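Long-range contact in prephenate dehydrogenase (Corynebacterium glutamicum ATCC 13032, PDB 3KTD), which probably catalyses the NAD(P)+-dependent oxidative decarboxylation of prephenate in tyrosine biosynthesis: residues C12-G17 with I72-P77. Numbering follows the deposited sequence.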
loop_
_atom_site.group_PDB
_atom_site.type_symbol
_atom_site.label_atom_id
_atom_site.label_comp_id
_atom_site.label_asym_id
_atom_site.label_seq_id
_atom_site.Cartn_x
_atom_site.Cartn_y
_atom_site.Cartn_z
ATOM N N CYS A 12 32.707 12.073 6.793
ATOM C CA CYS A 12 32.926 11.152 7.921
ATOM C C CYS A 12 31.585 10.592 8.445
ATOM O O CYS A 12 30.859 11.286 9.164
ATOM C CB CYS A 12 33.679 11.878 9.036
ATOM S SG CYS A 12 33.994 10.909 10.527
ATOM N N ILE A 13 31.276 9.338 8.101
ATOM C CA ILE A 13 29.971 8.731 8.440
ATOM C C ILE A 13 29.980 7.975 9.776
ATOM O O ILE A 13 30.724 7.006 9.947
ATOM C CB ILE A 13 29.490 7.763 7.331
ATOM C CG1 ILE A 13 29.458 8.460 5.972
ATOM C CG2 ILE A 13 28.100 7.246 7.654
ATOM C CD1 ILE A 13 29.279 7.536 4.807
ATOM N N LEU A 14 29.148 8.420 10.714
ATOM C CA LEU A 14 29.042 7.782 12.019
ATOM C C LEU A 14 27.794 6.899 12.020
ATOM O O LEU A 14 26.656 7.385 11.976
ATOM C CB LEU A 14 29.008 8.832 13.127
ATOM C CG LEU A 14 30.360 9.340 13.661
ATOM C CD1 LEU A 14 31.489 9.306 12.631
ATOM C CD2 LEU A 14 30.200 10.748 14.247
ATOM N N GLY A 15 28.021 5.590 12.062
ATOM C CA GLY A 15 26.953 4.617 11.906
ATOM C C GLY A 15 26.970 4.159 10.461
ATOM O O GLY A 15 26.849 4.984 9.544
ATOM N N LEU A 16 27.133 2.849 10.259
ATOM C CA LEU A 16 27.236 2.271 8.923
ATOM C C LEU A 16 26.232 1.156 8.683
ATOM O O LEU A 16 26.610 0.019 8.395
ATOM C CB LEU A 16 28.668 1.780 8.669
ATOM C CG LEU A 16 29.696 2.913 8.615
ATOM C CD1 LEU A 16 31.134 2.394 8.527
ATOM C CD2 LEU A 16 29.372 3.840 7.449
ATOM N N GLY A 17 24.950 1.502 8.793
ATOM C CA GLY A 17 23.848 0.581 8.490
ATOM C C GLY A 17 23.281 0.842 7.101
ATOM O O GLY A 17 23.988 1.312 6.213
ATOM N N ILE A 72 30.582 15.598 9.066
ATOM C CA ILE A 72 30.207 14.417 9.841
ATOM C C ILE A 72 28.738 14.059 9.613
ATOM O O ILE A 72 27.854 14.880 9.855
ATOM C CB ILE A 72 30.423 14.640 11.349
ATOM C CG1 ILE A 72 31.881 14.994 11.643
ATOM C CG2 ILE A 72 30.021 13.406 12.137
ATOM C CD1 ILE A 72 32.191 15.156 13.125
ATOM N N VAL A 73 28.472 12.840 9.154
ATOM C CA VAL A 73 27.097 12.396 8.949
ATOM C C VAL A 73 26.686 11.502 10.113
ATOM O O VAL A 73 27.289 10.452 10.337
ATOM C CB VAL A 73 26.943 11.611 7.630
ATOM C CG1 VAL A 73 25.533 11.050 7.508
ATOM C CG2 VAL A 73 27.275 12.489 6.433
ATOM N N LEU A 74 25.679 11.919 10.872
ATOM C CA LEU A 74 25.190 11.085 11.962
ATOM C C LEU A 74 24.116 10.179 11.374
ATOM O O LEU A 74 22.948 10.551 11.294
ATOM C CB LEU A 74 24.660 11.925 13.127
ATOM C CG LEU A 74 25.588 13.035 13.636
ATOM C CD1 LEU A 74 25.065 13.581 14.964
ATOM C CD2 LEU A 74 27.015 12.556 13.791
ATOM N N ALA A 75 24.553 8.993 10.946
ATOM C CA ALA A 75 23.705 7.987 10.299
ATOM C C ALA A 75 23.243 6.950 11.317
ATOM O O ALA A 75 23.529 5.755 11.197
ATOM C CB ALA A 75 24.474 7.316 9.160
ATOM N N VAL A 76 22.518 7.426 12.320
ATOM C CA VAL A 76 22.020 6.581 13.397
ATOM C C VAL A 76 20.530 6.832 13.631
ATOM O O VAL A 76 19.970 7.795 13.101
ATOM C CB VAL A 76 22.819 6.843 14.680
ATOM C CG1 VAL A 76 24.288 6.463 14.471
ATOM C CG2 VAL A 76 22.686 8.295 15.100
ATOM N N PRO A 77 19.865 5.944 14.391
ATOM C CA PRO A 77 18.444 6.178 14.695
ATOM C C PRO A 77 18.251 7.307 15.701
ATOM O O PRO A 77 19.172 7.632 16.452
ATOM C CB PRO A 77 17.982 4.844 15.289
ATOM C CG PRO A 77 19.226 4.189 15.788
ATOM C CD PRO A 77 20.314 4.618 14.857
#
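Leu14 and Val73 tie two parallel strands together at the middle of this contact: Leu14 N donates to Val73 O over 2.8 Å, nearly straight. Two more backbone bonds flank it, Val73 N to Cys12 O and, past the last strand residue, Ala75 N to Leu14 O; this last one is more bent, with 139° at the hydrogen. The axes of 12-14 and 72-74 approach to 4.6 Å and lie 20° from exactly parallel.

The tight side is the sheet face carrying Cys12, Leu14, Ile72 and Leu74. With its CG swung beside the backbone N (chi1 -86°), Leu14 sends CD2 over to the side chains of the neighbouring strand. There CD2 meets Ile72 CG2 at 3.4 Å, where the two side chains pass at a slant, and Leu74 CD2 at 3.7 Å, where they run side by side in the same direction. Thr61 and Leu62 of helix 58-67 and Leu84 of helix 78-91 also pack against Leu14. On the other face Ile13 and Val73 pack more loosely on each other, CG1 to CB 4.4 Å, and both rest on Leu23 of helix 18-29.

Beyond the strands the two segments are less buried, and Gly15, Ala75 and Val76 form the partly exposed end. Ala75 CB sits 3.4 Å from Gly15 O and Val76 CG1 lies 3.6 Å from Leu14 O. Gly15 has a positive phi, where the chain leaves the strand for the turn.

Gly17 occupies the N-cap position, just before helix 18-29. Adjacent parallel strands, the first running through a glycine-rich turn into a helix in a GxGxxG pattern, are the hallmark of a Rossmann fold, consistent with a dinucleotide site at these strand ends.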